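Local coordinates for protein DnaJ homolog subfamily C member 10 (PDB 3APQ) that reduces disulfides in the endoplasmic reticulum, serving both the correct folding of proteins and the degradation of misfolded ones, this piece holding its J domain and first thioredoxin domain, at residues Arg87-Ile92 against His128-Ala133; Val119-Pro124 against Lys164-Tyr169. All blocks are in the same frame, centred on the assembly; numbering follows the deposited sequence. Where two conformers were deposited one is given.

In the fold
Both contacts lie beside the redox-active disulfide Cys126-Cys129 of the first thioredoxin domain, their centres about 13 Å apart. Contact 1 ties residues 87-92, at the end of helix 83-88, where Arg87 and Phe90 touch helix 16-30 of the J domain, to the helix that carries Cys129. Contact 2 packs the strand leading to that helix against the loop before strand 171-175. Along the chain the segments alternate, and they touch: Cys129 SG is 3.8 Å from Tyr122 CB and 3.6 Å from Tyr169 CB, while Asp89 OD2 comes within 3.4 Å of Pro124 C. The sulfur of contact 1 therefore rests on two tyrosines of contact 2.

Contact 1 of 2, residues Arg87-Ile92 against His128-Ala133; sequences RYDFGI and HCHDLA
The imidazole of His130, in the conformer given, presents its edge to Tyr88 and Asp89: Tyr88 O and Asp89 OD1 both lie near the ring plane, while Ile92 CD1 approaches CE1 obliquely at 4.2 Å. On the 87-92 side, the Tyr88 ring has Arg87 CG over one face, toward the rim. In this conformer one hydrogen bond crosses the contact, from His130 NE2 to Asp89 OD1 at 2.7 Å and almost straight (177° at the hydrogen). The oxygen sits in the ring plane, yet the donor meets it from well above the carboxylate plane, the two planes being 61° apart. Beside this bond, His130 CE1 lies 2.9 Å from Tyr88 O. Asp89 reaches across with CG turned away from the backbone N and lying beside the carbonyl carbon (chi1 -153°), and its other oxygen, OD2, accepts a hydrogen bond from Gly125 N. Next to the polar pair, Ile92 CG2 and Ala133 CB pack at 4.4 Å, and Ile92 O takes a further bond from Arg137. With Asp89 replaced, an alanine here would probably leave both His130 NE2 and Gly125 N without the carboxylate oxygens they bond, and the imidazole freer to turn. Through its two oxygens this carboxylate joins the segment after helix 83-88 both to helix 127-142 and to the backbone beside Cys126, so one side chain links the end of helix 83-88 to the surroundings of the redox-active disulfide.

Contact 2 of 2, residues Val119-Pro124 against Lys164-Tyr169; sequences VNFYSP and KGVNSY
Strand residues Phe121 and Tyr122 and the following Ser123 run beside an irregular loop, closest at Tyr122 and Tyr169, whose CA atoms are 5.3 Å apart, and no hydrogen bond crosses between the two segments. Phe121 is held between two valines: Val166 CG2 lies over one face, 4.0 Å from the ring centroid and 18° off its normal, a CH-pi contact, while Val119 CG1 of its own strand covers the opposite face toward the rim. Val166 CG1 also touches Phe121 CB at 4.0 Å. Placed anti to the carbonyl carbon, Phe121 CG carries the ring out to the loop, where CZ comes within 4.4 Å of Lys164 CB. A second CH-pi contact sets Ser123 CB over the centre of the Tyr169 ring, 3.7 Å from the centroid and only 9° off the normal. Phe121 O approaches the edge of the same ring, 4.0 Å from Tyr169 CD1. In the conformer given, Ser123 OG is turned away from the backbone N (chi1 175°) and forms a hydrogen bond with Arg158 NH1. Gly165, at positive phi, is the C-prime residue of a Schellman motif that ends helix 158-163. In the thioredoxin fold seen here, a central strand leads into the CxxC helix and the loop between helix 158-163 and strand 171-175 packs beside the end of that strand, bringing Tyr169 against Cys129 beside the redox-active disulfide.

Contact 1 of 2, residues Arg87-Ile92 against His128-Ala133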
loop_
_atom_site.group_PDB
_atom_site.type_symbol
_atom_site.label_atom_id
_atom_site.label_comp_id
_atom_site.label_asym_id
_atom_site.label_seq_id
_atom_site.Cartn_x
_atom_site.Cartn_y
_atom_site.Cartn_z
ATOM N N ARG A 87 -3.087 11.850 7.224
ATOM C CA ARG A 87 -2.975 11.466 8.612
ATOM C C ARG A 87 -3.575 10.099 8.829
ATOM O O ARG A 87 -3.046 9.329 9.596
ATOM C CB ARG A 87 -3.698 12.530 9.499
ATOM C CG ARG A 87 -3.754 12.119 11.021
ATOM C CD ARG A 87 -2.352 12.127 11.646
ATOM N NE ARG A 87 -2.412 11.672 13.053
ATOM C CZ ARG A 87 -2.607 10.428 13.438
ATOM N NH1 ARG A 87 -2.724 9.456 12.528
ATOM N NH2 ARG A 87 -2.651 10.113 14.726
ATOM N N TYR A 88 -4.712 9.793 8.173
ATOM C CA TYR A 88 -5.454 8.600 8.523
ATOM C C TYR A 88 -5.659 7.617 7.351
ATOM O O TYR A 88 -6.037 6.479 7.610
ATOM C CB TYR A 88 -6.834 8.952 9.061
ATOM C CG TYR A 88 -6.804 9.698 10.388
ATOM C CD1 TYR A 88 -6.431 9.041 11.577
ATOM C CD2 TYR A 88 -7.113 11.033 10.445
ATOM C CE1 TYR A 88 -6.406 9.745 12.838
ATOM C CE2 TYR A 88 -7.086 11.768 11.693
ATOM C CZ TYR A 88 -6.728 11.096 12.874
ATOM O OH TYR A 88 -6.691 11.762 14.096
ATOM N N ASP A 89 -5.407 8.052 6.104
ATOM C CA ASP A 89 -5.826 7.222 4.940
ATOM C C ASP A 89 -4.694 6.930 3.950
ATOM O O ASP A 89 -4.949 6.669 2.767
ATOM C CB ASP A 89 -6.999 7.886 4.182
ATOM C CG ASP A 89 -7.883 6.846 3.437
ATOM O OD1 ASP A 89 -7.796 5.614 3.673
ATOM O OD2 ASP A 89 -8.658 7.261 2.586
ATOM N N PHE A 90 -3.467 7.000 4.454
ATOM C CA PHE A 90 -2.271 6.946 3.618
ATOM C C PHE A 90 -1.275 5.946 4.224
ATOM O O PHE A 90 -0.984 6.024 5.414
ATOM C CB PHE A 90 -1.657 8.345 3.526
ATOM C CG PHE A 90 -0.478 8.385 2.633
ATOM C CD1 PHE A 90 -0.636 8.369 1.243
ATOM C CD2 PHE A 90 0.812 8.347 3.172
ATOM C CE1 PHE A 90 0.483 8.403 0.395
ATOM C CE2 PHE A 90 1.953 8.361 2.345
ATOM C CZ PHE A 90 1.788 8.398 0.941
ATOM N N GLY A 91 -0.787 5.002 3.418
ATOM C CA GLY A 91 0.175 3.994 3.917
ATOM C C GLY A 91 -0.372 3.244 5.118
ATOM O O GLY A 91 0.307 3.092 6.137
ATOM N N ILE A 92 -1.630 2.806 4.998
ATOM C CA ILE A 92 -2.410 2.284 6.119
ATOM C C ILE A 92 -1.663 1.290 6.988
ATOM O O ILE A 92 -1.794 1.299 8.221
ATOM C CB ILE A 92 -3.728 1.508 5.539
ATOM C CG1 ILE A 92 -4.674 2.554 4.955
ATOM C CG2 ILE A 92 -4.500 0.791 6.578
ATOM C CD1 ILE A 92 -4.676 3.875 5.814
ATOM N N HIS A 128 -15.665 0.930 5.090
ATOM C CA HIS A 128 -15.586 -0.507 5.490
ATOM C C HIS A 128 -14.155 -1.036 5.620
ATOM O O HIS A 128 -13.864 -1.922 6.486
ATOM C CB HIS A 128 -16.361 -1.399 4.527
ATOM C CG HIS A 128 -17.849 -1.182 4.556
ATOM N ND1 HIS A 128 -18.634 -1.544 5.625
ATOM C CD2 HIS A 128 -18.698 -0.670 3.624
ATOM C CE1 HIS A 128 -19.903 -1.270 5.356
ATOM N NE2 HIS A 128 -19.968 -0.731 4.146
ATOM N N CYS A 129 -13.264 -0.477 4.798
ATOM C CA CYS A 129 -11.826 -0.757 4.876
ATOM C C CYS A 129 -11.295 -0.214 6.200
ATOM O O CYS A 129 -10.558 -0.926 6.882
ATOM C CB CYS A 129 -11.077 -0.142 3.664
ATOM S SG CYS A 129 -11.725 -0.749 2.070
ATOM N N HIS A 130 -11.655 1.011 6.580
ATOM C CA HIS A 130 -11.176 1.521 7.854
ATOM C C HIS A 130 -11.721 0.743 9.035
ATOM O O HIS A 130 -11.024 0.575 10.081
ATOM C CB HIS A 130 -11.420 3.028 7.985
ATOM C CG HIS A 130 -10.347 3.835 7.321
ATOM N ND1 HIS A 130 -9.353 4.479 8.027
ATOM C CD2 HIS A 130 -10.070 4.037 6.012
ATOM C CE1 HIS A 130 -8.518 5.058 7.176
ATOM N NE2 HIS A 130 -8.925 4.797 5.953
ATOM N N ASP A 131 -12.935 0.246 8.886
ATOM C CA ASP A 131 -13.537 -0.479 9.956
ATOM C C ASP A 131 -12.782 -1.774 10.187
ATOM O O ASP A 131 -12.623 -2.192 11.327
ATOM C CB ASP A 131 -14.999 -0.824 9.620
ATOM C CG ASP A 131 -15.959 0.355 9.818
ATOM O OD1 ASP A 131 -15.525 1.423 10.298
ATOM O OD2 ASP A 131 -17.161 0.206 9.479
ATOM N N LEU A 132 -12.375 -2.410 9.102
ATOM C CA LEU A 132 -11.661 -3.691 9.114
ATOM C C LEU A 132 -10.166 -3.550 9.547
ATOM O O LEU A 132 -9.611 -4.433 10.188
ATOM C CB LEU A 132 -11.768 -4.346 7.740
ATOM C CG LEU A 132 -10.858 -5.543 7.539
ATOM C CD1 LEU A 132 -11.276 -6.721 8.468
ATOM C CD2 LEU A 132 -10.878 -6.008 6.050
ATOM N N ALA A 133 -9.547 -2.431 9.223
ATOM C CA ALA A 133 -8.118 -2.230 9.532
ATOM C C ALA A 133 -7.612 -2.699 10.910
ATOM O O ALA A 133 -6.650 -3.440 10.979
ATOM C CB ALA A 133 -7.682 -0.816 9.226
#

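Contact 2 of 2, residues Val119-Pro124 against Lys164-Tyr169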
loop_
_atom_site.group_PDB
_atom_site.type_symbol
_atom_site.label_atom_id
_atom_site.label_comp_id
_atom_site.label_asym_id
_atom_site.label_seq_id
_atom_site.Cartn_x
_atom_site.Cartn_y
_atom_site.Cartn_z
ATOM N N VAL A 119 -4.670 -11.843 1.392
ATOM C CA VAL A 119 -4.490 -10.454 1.002
ATOM C C VAL A 119 -5.800 -9.639 1.101
ATOM O O VAL A 119 -6.870 -10.070 0.644
ATOM C CB VAL A 119 -3.952 -10.386 -0.450
ATOM C CG1 VAL A 119 -3.783 -8.892 -0.922
ATOM C CG2 VAL A 119 -2.630 -11.150 -0.521
ATOM N N ASN A 120 -5.678 -8.472 1.726
ATOM C CA ASN A 120 -6.746 -7.510 1.884
ATOM C C ASN A 120 -6.569 -6.467 0.798
ATOM O O ASN A 120 -5.583 -5.689 0.844
ATOM C CB ASN A 120 -6.617 -6.853 3.259
ATOM C CG ASN A 120 -7.587 -5.710 3.470
ATOM O OD1 ASN A 120 -8.420 -5.413 2.613
ATOM N ND2 ASN A 120 -7.520 -5.101 4.647
ATOM N N PHE A 121 -7.494 -6.473 -0.165
ATOM C CA PHE A 121 -7.558 -5.474 -1.244
ATOM C C PHE A 121 -8.454 -4.347 -0.754
ATOM O O PHE A 121 -9.660 -4.542 -0.518
ATOM C CB PHE A 121 -8.146 -6.044 -2.547
ATOM C CG PHE A 121 -7.257 -7.049 -3.228
ATOM C CD1 PHE A 121 -6.425 -6.665 -4.260
ATOM C CD2 PHE A 121 -7.309 -8.392 -2.856
ATOM C CE1 PHE A 121 -5.602 -7.606 -4.887
ATOM C CE2 PHE A 121 -6.473 -9.340 -3.467
ATOM C CZ PHE A 121 -5.633 -8.935 -4.488
ATOM N N TYR A 122 -7.868 -3.186 -0.570
ATOM C CA TYR A 122 -8.615 -2.037 -0.012
ATOM C C TYR A 122 -8.485 -0.820 -0.928
ATOM O O TYR A 122 -7.784 -0.856 -1.941
ATOM C CB TYR A 122 -8.114 -1.781 1.443
ATOM C CG TYR A 122 -6.667 -1.306 1.528
ATOM C CD1 TYR A 122 -6.406 0.051 1.547
ATOM C CD2 TYR A 122 -5.574 -2.185 1.581
ATOM C CE1 TYR A 122 -5.125 0.559 1.579
ATOM C CE2 TYR A 122 -4.207 -1.642 1.623
ATOM C CZ TYR A 122 -4.031 -0.275 1.640
ATOM O OH TYR A 122 -2.792 0.387 1.716
ATOM N N SER A 123 -9.189 0.270 -0.612
ATOM C CA SER A 123 -9.115 1.467 -1.419
ATOM C C SER A 123 -9.176 2.659 -0.458
ATOM O O SER A 123 -9.797 2.549 0.602
ATOM C CB SER A 123 -10.252 1.493 -2.441
ATOM O OG SER A 123 -10.288 2.703 -3.170
ATOM N N PRO A 124 -8.501 3.777 -0.813
ATOM C CA PRO A 124 -8.574 4.960 0.043
ATOM C C PRO A 124 -10.049 5.474 0.091
ATOM O O PRO A 124 -10.822 5.235 -0.842
ATOM C CB PRO A 124 -7.652 5.980 -0.683
ATOM C CG PRO A 124 -7.531 5.487 -2.094
ATOM C CD PRO A 124 -7.524 3.966 -1.904
ATOM N N LYS A 164 -7.702 -8.950 -10.768
ATOM C CA LYS A 164 -7.965 -10.006 -9.812
ATOM C C LYS A 164 -9.440 -10.123 -9.453
ATOM O O LYS A 164 -9.805 -10.826 -8.469
ATOM C CB LYS A 164 -7.108 -9.814 -8.566
ATOM C CG LYS A 164 -5.620 -9.704 -8.873
ATOM C CD LYS A 164 -5.136 -10.978 -9.615
ATOM C CE LYS A 164 -3.772 -10.751 -10.286
ATOM N NZ LYS A 164 -3.373 -11.899 -11.190
ATOM N N GLY A 165 -10.271 -9.466 -10.247
ATOM C CA GLY A 165 -11.723 -9.492 -10.063
ATOM C C GLY A 165 -12.144 -8.828 -8.759
ATOM O O GLY A 165 -13.018 -9.347 -8.048
ATOM N N VAL A 166 -11.485 -7.715 -8.428
ATOM C CA VAL A 166 -11.832 -6.900 -7.277
ATOM C C VAL A 166 -12.498 -5.583 -7.714
ATOM O O VAL A 166 -11.831 -4.689 -8.233
ATOM C CB VAL A 166 -10.577 -6.519 -6.469
ATOM C CG1 VAL A 166 -10.997 -5.590 -5.330
ATOM C CG2 VAL A 166 -9.883 -7.779 -5.924
ATOM N N ASN A 167 -13.792 -5.446 -7.451
ATOM C CA ASN A 167 -14.525 -4.217 -7.835
ATOM C C ASN A 167 -15.221 -3.529 -6.673
ATOM O O ASN A 167 -15.972 -2.580 -6.902
ATOM C CB ASN A 167 -15.572 -4.492 -8.937
ATOM C CG ASN A 167 -16.106 -5.950 -8.908
ATOM O OD1 ASN A 167 -15.830 -6.745 -9.829
ATOM N ND2 ASN A 167 -16.839 -6.309 -7.826
ATOM N N SER A 168 -15.013 -4.034 -5.448
ATOM C CA SER A 168 -15.636 -3.458 -4.268
ATOM C C SER A 168 -14.657 -3.762 -3.117
ATOM O O SER A 168 -13.778 -4.626 -3.263
ATOM C CB SER A 168 -17.001 -4.054 -4.048
ATOM O OG SER A 168 -16.865 -5.417 -3.695
ATOM N N TYR A 169 -14.749 -2.995 -2.029
ATOM C CA TYR A 169 -13.699 -3.010 -1.010
ATOM C C TYR A 169 -14.336 -3.038 0.365
ATOM O O TYR A 169 -15.410 -2.493 0.561
ATOM C CB TYR A 169 -12.825 -1.767 -1.174
ATOM C CG TYR A 169 -12.498 -1.515 -2.611
ATOM C CD1 TYR A 169 -11.410 -2.147 -3.225
ATOM C CD2 TYR A 169 -13.301 -0.683 -3.376
ATOM C CE1 TYR A 169 -11.116 -1.906 -4.562
ATOM C CE2 TYR A 169 -13.032 -0.452 -4.696
ATOM C CZ TYR A 169 -11.930 -1.076 -5.290
ATOM O OH TYR A 169 -11.705 -0.839 -6.639
#